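Local structure of cytochrome P450 monooxygenase (Rhodococcus sp. ECU0066, 6KBH) at residues Y658-E663 with H682-S687; Q521-G526 with G587-I592; Q423-L428 with D437-R442. The protein probably acts as a self-sufficient monooxygenase, carrying heme, flavin mononucleotide and a [2Fe-2S] cluster in a single polypeptide chain. All coordinates share one frame; numbering follows the deposited sequence.

Contact 1. Residues Y658-E663 with H682-S687. With FMN (flavin mononucleotide), chain B.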
loop_
_atom_site.group_PDB
_atom_site.type_symbol
_atom_site.label_atom_id
_atom_site.label_comp_id
_atom_site.label_asym_id
_atom_site.label_seq_id
_atom_site.Cartn_x
_atom_site.Cartn_y
_atom_site.Cartn_z
ATOM N N TYR A 658 -28.293 21.103 -11.989
ATOM C CA TYR A 658 -26.971 20.498 -12.047
ATOM C C TYR A 658 -26.284 20.908 -13.339
ATOM O O TYR A 658 -26.937 21.096 -14.373
ATOM C CB TYR A 658 -27.013 18.973 -11.944
ATOM C CG TYR A 658 -27.811 18.462 -10.781
ATOM C CD1 TYR A 658 -29.195 18.472 -10.807
ATOM C CD2 TYR A 658 -27.180 17.969 -9.659
ATOM C CE1 TYR A 658 -29.924 18.010 -9.755
ATOM C CE2 TYR A 658 -27.902 17.505 -8.589
ATOM C CZ TYR A 658 -29.280 17.527 -8.647
ATOM O OH TYR A 658 -30.034 17.066 -7.596
ATOM N N SER A 659 -24.960 21.050 -13.272
ATOM C CA SER A 659 -24.247 21.632 -14.392
ATOM C C SER A 659 -22.792 21.209 -14.390
ATOM O O SER A 659 -22.214 20.902 -13.345
ATOM C CB SER A 659 -24.338 23.151 -14.351
ATOM O OG SER A 659 -23.604 23.684 -13.255
ATOM N N CYS A 660 -22.197 21.234 -15.584
ATOM C CA CYS A 660 -20.866 20.677 -15.763
ATOM C C CYS A 660 -20.239 21.161 -17.062
ATOM O O CYS A 660 -20.869 21.101 -18.122
ATOM C CB CYS A 660 -20.941 19.151 -15.727
ATOM S SG CYS A 660 -19.400 18.347 -16.101
ATOM N N GLY A 661 -19.004 21.649 -16.987
ATOM C CA GLY A 661 -18.298 22.124 -18.153
ATOM C C GLY A 661 -17.034 22.874 -17.786
ATOM O O GLY A 661 -16.441 22.653 -16.725
ATOM N N PRO A 662 -16.594 23.774 -18.666
ATOM C CA PRO A 662 -15.417 24.589 -18.352
ATOM C C PRO A 662 -15.689 25.488 -17.158
ATOM O O PRO A 662 -16.829 25.873 -16.891
ATOM C CB PRO A 662 -15.191 25.407 -19.632
ATOM C CG PRO A 662 -15.975 24.692 -20.698
ATOM C CD PRO A 662 -17.147 24.092 -19.991
ATOM N N GLU A 663 -14.619 25.822 -16.434
ATOM C CA GLU A 663 -14.777 26.607 -15.213
ATOM C C GLU A 663 -15.414 27.961 -15.489
ATOM O O GLU A 663 -16.133 28.492 -14.633
ATOM C CB GLU A 663 -13.424 26.784 -14.521
ATOM C CG GLU A 663 -12.763 25.477 -14.108
ATOM C CD GLU A 663 -13.625 24.658 -13.159
ATOM O OE1 GLU A 663 -14.268 25.254 -12.268
ATOM O OE2 GLU A 663 -13.663 23.416 -13.306
ATOM N N HIS A 682 -25.790 22.482 -8.313
ATOM C CA HIS A 682 -24.750 21.481 -8.137
ATOM C C HIS A 682 -23.868 21.470 -9.373
ATOM O O HIS A 682 -24.359 21.562 -10.501
ATOM C CB HIS A 682 -25.333 20.093 -7.893
ATOM C CG HIS A 682 -26.412 20.069 -6.858
ATOM N ND1 HIS A 682 -27.713 20.432 -7.131
ATOM C CD2 HIS A 682 -26.383 19.727 -5.548
ATOM C CE1 HIS A 682 -28.439 20.314 -6.034
ATOM N NE2 HIS A 682 -27.656 19.888 -5.059
ATOM N N VAL A 683 -22.567 21.366 -9.154
ATOM C CA VAL A 683 -21.578 21.438 -10.218
ATOM C C VAL A 683 -20.620 20.269 -10.070
ATOM O O VAL A 683 -20.400 19.757 -8.970
ATOM C CB VAL A 683 -20.797 22.769 -10.187
ATOM C CG1 VAL A 683 -21.608 23.870 -10.845
ATOM C CG2 VAL A 683 -20.461 23.130 -8.757
ATOM N N GLU A 684 -20.061 19.836 -11.194
ATOM C CA GLU A 684 -18.937 18.913 -11.203
ATOM C C GLU A 684 -17.811 19.538 -12.015
ATOM O O GLU A 684 -18.001 19.897 -13.184
ATOM C CB GLU A 684 -19.321 17.545 -11.784
ATOM C CG GLU A 684 -18.125 16.695 -12.198
ATOM C CD GLU A 684 -18.334 15.206 -11.962
ATOM O OE1 GLU A 684 -18.309 14.773 -10.789
ATOM O OE2 GLU A 684 -18.503 14.465 -12.952
ATOM N N HIS A 685 -16.648 19.677 -11.392
ATOM C CA HIS A 685 -15.486 20.249 -12.049
ATOM C C HIS A 685 -14.675 19.153 -12.727
ATOM O O HIS A 685 -14.490 18.063 -12.173
ATOM C CB HIS A 685 -14.610 20.992 -11.039
ATOM C CG HIS A 685 -15.345 22.012 -10.228
ATOM N ND1 HIS A 685 -15.558 23.300 -10.669
ATOM C CD2 HIS A 685 -15.905 21.938 -8.997
ATOM C CE1 HIS A 685 -16.220 23.974 -9.747
ATOM N NE2 HIS A 685 -16.442 23.172 -8.722
ATOM N N PHE A 686 -14.209 19.445 -13.940
ATOM C CA PHE A 686 -13.273 18.583 -14.651
ATOM C C PHE A 686 -11.839 19.083 -14.539
ATOM O O PHE A 686 -10.915 18.407 -15.002
ATOM C CB PHE A 686 -13.665 18.466 -16.127
ATOM C CG PHE A 686 -14.878 17.610 -16.373
ATOM C CD1 PHE A 686 -15.712 17.232 -15.332
ATOM C CD2 PHE A 686 -15.181 17.179 -17.651
ATOM C CE1 PHE A 686 -16.817 16.442 -15.564
ATOM C CE2 PHE A 686 -16.292 16.396 -17.889
ATOM C CZ PHE A 686 -17.108 16.023 -16.845
ATOM N N SER A 687 -11.645 20.255 -13.941
ATOM C CA SER A 687 -10.345 20.859 -13.713
ATOM C C SER A 687 -10.309 21.350 -12.274
ATOM O O SER A 687 -11.340 21.437 -11.601
ATOM C CB SER A 687 -10.083 22.017 -14.690
ATOM O OG SER A 687 -10.434 21.659 -16.016
HETATM N N1 FMN B . -12.277 15.042 -14.283
HETATM C C2 FMN B . -12.736 14.830 -13.040
HETATM O O2 FMN B . -12.041 15.230 -12.051
HETATM N N3 FMN B . -13.899 14.209 -12.801
HETATM C C4 FMN B . -14.638 13.783 -13.845
HETATM O O4 FMN B . -15.819 13.154 -13.631
HETATM C C4A FMN B . -14.188 13.992 -15.148
HETATM N N5 FMN B . -14.934 13.562 -16.178
HETATM C C5A FMN B . -14.488 13.765 -17.423
HETATM C C6 FMN B . -15.280 13.312 -18.462
HETATM C C7 FMN B . -14.872 13.495 -19.762
HETATM C C7M FMN B . -15.850 12.933 -20.823
HETATM C C8 FMN B . -13.663 14.142 -20.049
HETATM C C8M FMN B . -13.170 14.361 -21.466
HETATM C C9 FMN B . -12.876 14.610 -19.003
HETATM C C9A FMN B . -13.275 14.414 -17.678
HETATM N N10 FMN B . -12.530 14.851 -16.638
HETATM C C10 FMN B . -12.976 14.640 -15.369
HETATM C "C1'" FMN B . -11.208 15.524 -16.840
HETATM C "C2'" FMN B . -10.077 14.534 -16.970
HETATM O "O2'" FMN B . -9.804 13.850 -15.817
HETATM C "C3'" FMN B . -8.814 15.212 -17.434
HETATM O "O3'" FMN B . -8.407 16.277 -16.614
HETATM C "C4'" FMN B . -8.943 15.684 -18.898
HETATM O "O4'" FMN B . -9.484 14.836 -19.839
HETATM C "C5'" FMN B . -7.550 16.004 -19.518
HETATM O "O5'" FMN B . -6.462 15.094 -19.217
HETATM P P FMN B . -4.992 15.574 -19.492
HETATM O O1P FMN B . -4.030 14.804 -18.625
HETATM O O2P FMN B . -4.611 15.342 -20.920
HETATM O O3P FMN B . -4.929 17.037 -19.185
#
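Ser659 and its neighbours pair in parallel with His682-Glu684 through two backbone bonds: Ser659 N donates to His682 O at 2.9 Å, and Glu684 N to Ser659 O at 3.2 Å. Ring stacking adds to this pairing. The Tyr658 and His682 side chains lie alongside each other as an offset stack, centroids 4.3 Å apart and planes 15° from parallel, with Tyr658 CE2 over the imidazole near ND1. The phenol OH is bonded to Asp573 N. This is a beta-alpha-beta crossover, in which helix 663-672 links strand 655-661 to strand 681-685, an outermost strand of a five-stranded parallel sheet. Just inside that helix, a His-carboxylate bond runs from His685 ND1 to Glu663 OE1 at 2.8 Å, using the syn lone pair and tilted 21° from the imidazole plane. A bend at chi2 (-59°) brings the carboxylate of Glu663 round to the ring, and OE2 takes a second, weak bond from ND1 at 3.2 Å. Sulfur-aromatic contact occupies the flavin end, where Cys660 SG sits 3.8 Å from the Phe686 ring centroid, approaching obliquely. One face of that phenyl lies on the FMN isoalloxazine, with CE2 of Phe686 3.2 Å from FMN C5A.

Contact 2. Residues Q521-G526 with G587-I592; sequences QYSLCG and GITPVI. With FMN (flavin mononucleotide), chain B.
Strand 521-523, whose Ser523 packs on Thr589 and Pro590, also grips FMN O2' twice through the backbone of Gln521: O2' donates to Gln521 O at 3.0 Å and receives a weak bond from Gln521 N at 3.4 Å. Two residues on, Ser523 N donates to FMN N5 at 3.3 Å, a bent bond with 138° at the hydrogen. No hydrogen bond joins the two segments directly, and packing does that work. With OG of Ser523 anti to its carbonyl carbon (chi1 -62°), the hydroxyl lies against the pyrrolidine of Pro590, 3.3 Å from CB and nearly as close to CG and CD. Thr589 faces both the serine and the cofactor. Its CG2 lies 3.6 Å from the FMN methyl C7M and 3.8 Å from Cys525 SG, while its OG1 is bonded to Ile586 O. Further from the flavin, Cys525 CB meets Ile592 CG2 at 4.2 Å. All the touching residues are buried. Arg520 through Ser523 fit the RxYS flavin-binding motif of the ferredoxin reductase family, and the first turn of helix 588-601 packs on that strand's end, an arrangement characteristic of the junction between flavin-binding and nucleotide-binding domains.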
loop_
_atom_site.group_PDB
_atom_site.type_symbol
_atom_site.label_atom_id
_atom_site.label_comp_id
_atom_site.label_asym_id
_atom_site.label_seq_id
_atom_site.Cartn_x
_atom_site.Cartn_y
_atom_site.Cartn_z
ATOM N N GLN A 521 -10.031 10.627 -14.615
ATOM C CA GLN A 521 -11.417 10.212 -14.468
ATOM C C GLN A 521 -12.263 10.788 -15.592
ATOM O O GLN A 521 -12.073 11.937 -15.996
ATOM C CB GLN A 521 -12.004 10.642 -13.122
ATOM C CG GLN A 521 -11.103 10.376 -11.942
ATOM C CD GLN A 521 -10.632 11.655 -11.295
ATOM O OE1 GLN A 521 -11.415 12.371 -10.669
ATOM N NE2 GLN A 521 -9.351 11.960 -11.455
ATOM N N TYR A 522 -13.206 9.984 -16.080
ATOM C CA TYR A 522 -14.117 10.390 -17.142
ATOM C C TYR A 522 -15.512 9.869 -16.825
ATOM O O TYR A 522 -15.672 8.678 -16.544
ATOM C CB TYR A 522 -13.629 9.874 -18.503
ATOM C CG TYR A 522 -12.220 10.325 -18.847
ATOM C CD1 TYR A 522 -11.918 11.668 -18.938
ATOM C CD2 TYR A 522 -11.191 9.412 -19.067
ATOM C CE1 TYR A 522 -10.654 12.112 -19.238
ATOM C CE2 TYR A 522 -9.898 9.856 -19.374
ATOM C CZ TYR A 522 -9.647 11.216 -19.454
ATOM O OH TYR A 522 -8.408 11.735 -19.750
ATOM N N SER A 523 -16.510 10.757 -16.869
ATOM C CA SER A 523 -17.894 10.372 -16.610
ATOM C C SER A 523 -18.335 9.233 -17.528
ATOM O O SER A 523 -17.712 8.939 -18.557
ATOM C CB SER A 523 -18.825 11.572 -16.794
ATOM O OG SER A 523 -18.518 12.608 -15.878
ATOM N N LEU A 524 -19.425 8.579 -17.138
ATOM C CA LEU A 524 -19.969 7.442 -17.875
ATOM C C LEU A 524 -21.256 7.844 -18.573
ATOM O O LEU A 524 -22.266 8.132 -17.919
ATOM C CB LEU A 524 -20.196 6.255 -16.951
ATOM C CG LEU A 524 -18.844 5.796 -16.441
ATOM C CD1 LEU A 524 -18.969 5.365 -15.006
ATOM C CD2 LEU A 524 -18.366 4.691 -17.341
ATOM N N CYS A 525 -21.210 7.832 -19.902
ATOM C CA CYS A 525 -22.310 8.249 -20.757
ATOM C C CYS A 525 -22.965 7.078 -21.466
ATOM O O CYS A 525 -23.749 7.288 -22.395
ATOM C CB CYS A 525 -21.804 9.262 -21.775
ATOM S SG CYS A 525 -20.204 8.788 -22.434
ATOM N N GLY A 526 -22.648 5.853 -21.058
ATOM C CA GLY A 526 -23.234 4.673 -21.652
ATOM C C GLY A 526 -24.598 4.380 -21.065
ATOM O O GLY A 526 -25.223 5.218 -20.411
ATOM N N GLY A 587 -18.594 18.534 -20.839
ATOM C CA GLY A 587 -19.433 18.399 -19.660
ATOM C C GLY A 587 -20.774 17.752 -19.958
ATOM O O GLY A 587 -21.581 17.535 -19.051
ATOM N N ILE A 588 -21.016 17.440 -21.235
ATOM C CA ILE A 588 -22.238 16.761 -21.644
ATOM C C ILE A 588 -22.285 15.332 -21.112
ATOM O O ILE A 588 -23.371 14.766 -20.936
ATOM C CB ILE A 588 -22.366 16.798 -23.179
ATOM C CG1 ILE A 588 -23.713 16.226 -23.630
ATOM C CG2 ILE A 588 -21.213 16.050 -23.834
ATOM C CD1 ILE A 588 -24.906 17.015 -23.142
ATOM N N THR A 589 -21.127 14.725 -20.835
ATOM C CA THR A 589 -21.110 13.304 -20.491
ATOM C C THR A 589 -21.854 12.984 -19.198
ATOM O O THR A 589 -22.724 12.096 -19.223
ATOM C CB THR A 589 -19.667 12.788 -20.457
ATOM O OG1 THR A 589 -18.799 13.794 -19.921
ATOM C CG2 THR A 589 -19.211 12.422 -21.860
ATOM N N PRO A 590 -21.587 13.628 -18.053
ATOM C CA PRO A 590 -22.340 13.251 -16.849
ATOM C C PRO A 590 -23.787 13.708 -16.882
ATOM O O PRO A 590 -24.658 12.994 -16.372
ATOM C CB PRO A 590 -21.558 13.925 -15.717
ATOM C CG PRO A 590 -20.975 15.118 -16.347
ATOM C CD PRO A 590 -20.643 14.727 -17.764
ATOM N N VAL A 591 -24.075 14.866 -17.477
ATOM C CA VAL A 591 -25.432 15.398 -17.436
ATOM C C VAL A 591 -26.378 14.540 -18.271
ATOM O O VAL A 591 -27.532 14.312 -17.886
ATOM C CB VAL A 591 -25.445 16.868 -17.892
ATOM C CG1 VAL A 591 -24.670 17.030 -19.164
ATOM C CG2 VAL A 591 -26.854 17.334 -18.107
ATOM N N ILE A 592 -25.908 14.043 -19.419
ATOM C CA ILE A 592 -26.788 13.282 -20.302
ATOM C C ILE A 592 -27.262 12.002 -19.623
ATOM O O ILE A 592 -28.389 11.547 -19.857
ATOM C CB ILE A 592 -26.086 12.995 -21.641
ATOM C CG1 ILE A 592 -27.069 12.407 -22.652
ATOM C CG2 ILE A 592 -24.915 12.048 -21.464
ATOM C CD1 ILE A 592 -26.773 12.826 -24.064
HETATM N N1 FMN B . -12.277 15.042 -14.283
HETATM C C2 FMN B . -12.736 14.830 -13.040
HETATM O O2 FMN B . -12.041 15.230 -12.051
HETATM N N3 FMN B . -13.899 14.209 -12.801
HETATM C C4 FMN B . -14.638 13.783 -13.845
HETATM O O4 FMN B . -15.819 13.154 -13.631
HETATM C C4A FMN B . -14.188 13.992 -15.148
HETATM N N5 FMN B . -14.934 13.562 -16.178
HETATM C C5A FMN B . -14.488 13.765 -17.423
HETATM C C6 FMN B . -15.280 13.312 -18.462
HETATM C C7 FMN B . -14.872 13.495 -19.762
HETATM C C7M FMN B . -15.850 12.933 -20.823
HETATM C C8 FMN B . -13.663 14.142 -20.049
HETATM C C8M FMN B . -13.170 14.361 -21.466
HETATM C C9 FMN B . -12.876 14.610 -19.003
HETATM C C9A FMN B . -13.275 14.414 -17.678
HETATM N N10 FMN B . -12.530 14.851 -16.638
HETATM C C10 FMN B . -12.976 14.640 -15.369
HETATM C "C1'" FMN B . -11.208 15.524 -16.840
HETATM C "C2'" FMN B . -10.077 14.534 -16.970
HETATM O "O2'" FMN B . -9.804 13.850 -15.817
HETATM C "C3'" FMN B . -8.814 15.212 -17.434
HETATM O "O3'" FMN B . -8.407 16.277 -16.614
HETATM C "C4'" FMN B . -8.943 15.684 -18.898
HETATM O "O4'" FMN B . -9.484 14.836 -19.839
HETATM C "C5'" FMN B . -7.550 16.004 -19.518
HETATM O "O5'" FMN B . -6.462 15.094 -19.217
HETATM P P FMN B . -4.992 15.574 -19.492
HETATM O O1P FMN B . -4.030 14.804 -18.625
HETATM O O2P FMN B . -4.611 15.342 -20.920
HETATM O O3P FMN B . -4.929 17.037 -19.185
#

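Contact 3. Residues Q423-L428 with D437-R442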
loop_
_atom_site.group_PDB
_atom_site.type_symbol
_atom_site.label_atom_id
_atom_site.label_comp_id
_atom_site.label_asym_id
_atom_site.label_seq_id
_atom_site.Cartn_x
_atom_site.Cartn_y
_atom_site.Cartn_z
ATOM N N GLN A 423 6.421 -32.955 -2.455
ATOM C CA GLN A 423 7.544 -32.237 -1.874
ATOM C C GLN A 423 7.209 -31.837 -0.444
ATOM O O GLN A 423 6.142 -31.269 -0.186
ATOM C CB GLN A 423 7.888 -31.003 -2.707
ATOM C CG GLN A 423 9.064 -30.204 -2.184
ATOM C CD GLN A 423 9.485 -29.108 -3.141
ATOM O OE1 GLN A 423 10.348 -28.290 -2.825
ATOM N NE2 GLN A 423 8.875 -29.086 -4.321
ATOM N N GLU A 424 8.115 -32.144 0.476
ATOM C CA GLU A 424 7.969 -31.784 1.878
ATOM C C GLU A 424 8.782 -30.527 2.154
ATOM O O GLU A 424 9.953 -30.445 1.772
ATOM C CB GLU A 424 8.431 -32.922 2.788
ATOM C CG GLU A 424 7.638 -34.205 2.622
ATOM C CD GLU A 424 6.304 -34.154 3.334
ATOM O OE1 GLU A 424 6.267 -33.691 4.494
ATOM O OE2 GLU A 424 5.291 -34.574 2.734
ATOM N N PHE A 425 8.161 -29.557 2.813
ATOM C CA PHE A 425 8.791 -28.275 3.096
ATOM C C PHE A 425 9.173 -28.217 4.567
ATOM O O PHE A 425 8.310 -28.339 5.446
ATOM C CB PHE A 425 7.864 -27.123 2.717
ATOM C CG PHE A 425 7.645 -26.993 1.238
ATOM C CD1 PHE A 425 8.587 -26.365 0.439
ATOM C CD2 PHE A 425 6.507 -27.516 0.644
ATOM C CE1 PHE A 425 8.395 -26.250 -0.921
ATOM C CE2 PHE A 425 6.305 -27.400 -0.715
ATOM C CZ PHE A 425 7.253 -26.768 -1.501
ATOM N N THR A 426 10.465 -28.034 4.824
ATOM C CA THR A 426 11.019 -27.967 6.167
ATOM C C THR A 426 11.324 -26.517 6.516
ATOM O O THR A 426 11.911 -25.789 5.706
ATOM C CB THR A 426 12.288 -28.816 6.271
ATOM O OG1 THR A 426 13.353 -28.159 5.575
ATOM C CG2 THR A 426 12.069 -30.184 5.638
ATOM N N TYR A 427 10.917 -26.098 7.713
ATOM C CA TYR A 427 11.136 -24.738 8.191
ATOM C C TYR A 427 11.862 -24.777 9.527
ATOM O O TYR A 427 11.499 -25.555 10.416
ATOM C CB TYR A 427 9.806 -23.967 8.306
ATOM C CG TYR A 427 8.942 -24.065 7.062
ATOM C CD1 TYR A 427 8.143 -25.179 6.830
ATOM C CD2 TYR A 427 8.950 -23.057 6.104
ATOM C CE1 TYR A 427 7.372 -25.281 5.685
ATOM C CE2 TYR A 427 8.179 -23.150 4.956
ATOM C CZ TYR A 427 7.396 -24.263 4.752
ATOM O OH TYR A 427 6.633 -24.353 3.611
ATOM N N LEU A 428 12.870 -23.916 9.664
ATOM C CA LEU A 428 13.776 -23.976 10.804
ATOM C C LEU A 428 13.023 -23.739 12.108
ATOM O O LEU A 428 12.216 -22.806 12.192
ATOM C CB LEU A 428 14.886 -22.945 10.652
ATOM C CG LEU A 428 15.954 -23.272 9.612
ATOM C CD1 LEU A 428 16.901 -22.096 9.441
ATOM C CD2 LEU A 428 16.707 -24.525 10.013
ATOM N N ASP A 437 13.344 -23.940 3.650
ATOM C CA ASP A 437 14.732 -24.190 3.282
ATOM C C ASP A 437 14.885 -24.236 1.770
ATOM O O ASP A 437 15.893 -23.771 1.224
ATOM C CB ASP A 437 15.213 -25.500 3.910
ATOM C CG ASP A 437 15.220 -25.448 5.421
ATOM O OD1 ASP A 437 15.330 -24.336 5.976
ATOM O OD2 ASP A 437 15.118 -26.519 6.054
ATOM N N HIS A 438 13.890 -24.785 1.078
ATOM C CA HIS A 438 13.939 -24.919 -0.367
ATOM C C HIS A 438 12.528 -24.865 -0.930
ATOM O O HIS A 438 11.565 -25.271 -0.275
ATOM C CB HIS A 438 14.597 -26.233 -0.805
ATOM C CG HIS A 438 15.932 -26.479 -0.180
ATOM N ND1 HIS A 438 17.013 -25.651 -0.385
ATOM C CD2 HIS A 438 16.357 -27.458 0.653
ATOM C CE1 HIS A 438 18.050 -26.110 0.292
ATOM N NE2 HIS A 438 17.679 -27.206 0.930
ATOM N N VAL A 439 12.423 -24.358 -2.153
ATOM C CA VAL A 439 11.243 -24.548 -2.983
ATOM C C VAL A 439 11.742 -25.063 -4.332
ATOM O O VAL A 439 12.599 -24.438 -4.967
ATOM C CB VAL A 439 10.390 -23.264 -3.099
ATOM C CG1 VAL A 439 10.850 -22.329 -4.193
ATOM C CG2 VAL A 439 8.923 -23.607 -3.277
ATOM N N TRP A 440 11.295 -26.257 -4.707
ATOM C CA TRP A 440 11.791 -26.943 -5.893
ATOM C C TRP A 440 10.742 -26.828 -6.988
ATOM O O TRP A 440 9.587 -27.223 -6.793
ATOM C CB TRP A 440 12.110 -28.407 -5.590
ATOM C CG TRP A 440 13.289 -28.592 -4.673
ATOM C CD1 TRP A 440 13.254 -28.880 -3.339
ATOM C CD2 TRP A 440 14.678 -28.501 -5.026
ATOM N NE1 TRP A 440 14.530 -28.972 -2.839
ATOM C CE2 TRP A 440 15.423 -28.745 -3.853
ATOM C CE3 TRP A 440 15.362 -28.238 -6.217
ATOM C CZ2 TRP A 440 16.817 -28.733 -3.837
ATOM C CZ3 TRP A 440 16.749 -28.230 -6.199
ATOM C CH2 TRP A 440 17.459 -28.473 -5.017
ATOM N N VAL A 441 11.141 -26.287 -8.134
ATOM C CA VAL A 441 10.208 -25.966 -9.204
ATOM C C VAL A 441 10.711 -26.558 -10.512
ATOM O O VAL A 441 11.909 -26.512 -10.816
ATOM C CB VAL A 441 10.000 -24.443 -9.337
ATOM C CG1 VAL A 441 9.330 -23.895 -8.089
ATOM C CG2 VAL A 441 11.319 -23.747 -9.571
ATOM N N ARG A 442 9.787 -27.127 -11.276
ATOM C CA ARG A 442 10.036 -27.612 -12.622
ATOM C C ARG A 442 9.354 -26.695 -13.629
ATOM O O ARG A 442 8.419 -25.961 -13.298
ATOM C CB ARG A 442 9.520 -29.046 -12.791
ATOM C CG ARG A 442 8.009 -29.098 -12.868
ATOM C CD ARG A 442 7.449 -30.401 -13.413
ATOM N NE ARG A 442 8.009 -31.579 -12.767
ATOM C CZ ARG A 442 7.277 -32.498 -12.144
ATOM N NH1 ARG A 442 5.959 -32.363 -12.074
ATOM N NH2 ARG A 442 7.863 -33.546 -11.585
#
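Gln423 meets Trp440 with its whole primary amide. Trp440 N donates to Gln423 OE1 at 2.9 Å, and Gln423 NE2 returns a bond to Trp440 O at 3.2 Å, nearly straight at 167°. Each acceptor is approached in its carbonyl plane, on a lone pair, so the amide grips both backbone polar groups of one residue much as a neighbouring strand would. CG anti to the backbone N (chi1 -179°), with the chain extended beyond it, carries the amide across to the tryptophan. With an alanine here in place of the glutamine, Trp440 N would probably lose this acceptor and Trp440 O this donor, and the edge of the indole the amide beside it.

At the other end, Asp437 N donates to Thr426 O at 3.1 Å. Thr426 OG1 also bonds Asp437 OD2, although the modelled separation is too short to be trusted. Between these polar ends the Phe425 ring turns its edge to His438 O, which lies 3.3 Å from CD1, while CE1 touches Val439 CG2 at 3.6 Å. Gln423 CG lies over one face of the same ring, 3.9 Å above its plane.

In the second shell, Val420 O takes another bond from Gln423 NE2, and Asp174 OD1 accepts from Val439 N. The touching parts run antiparallel, at 164° to each other, yet 423-428 is a loop and not a strand. Strand 440-442 lies in the middle of a three-stranded antiparallel sheet, between 172-174 and 418-419; Arg296 of helix 284-300 packs on Phe425 and Val439, and Leu175 of helix 175-180 on Val439.

How the contacts relate
Contacts 1 and 2 belong to one flavin site, centres 11 Å apart, and both touch FMN. Cys660 SG of contact 1 packs against Pro590 CG of contact 2 at 3.6 Å, joining strand 655-661, one in from the parallel sheet's edge, to the start of helix 588-601. Contact 2 is fully buried and joins its segments by packing alone, whereas contact 1 is only partly buried and combines strand pairing, ring stacking and a His-carboxylate bond. Contact 3 is a surface contact on the opposite side of the chain's centre, away from the annotated sites, its nearest atoms about 40 Å from contact 2. There, a side-chain amide on strand backbone and one loop-to-loop backbone bond join the segments.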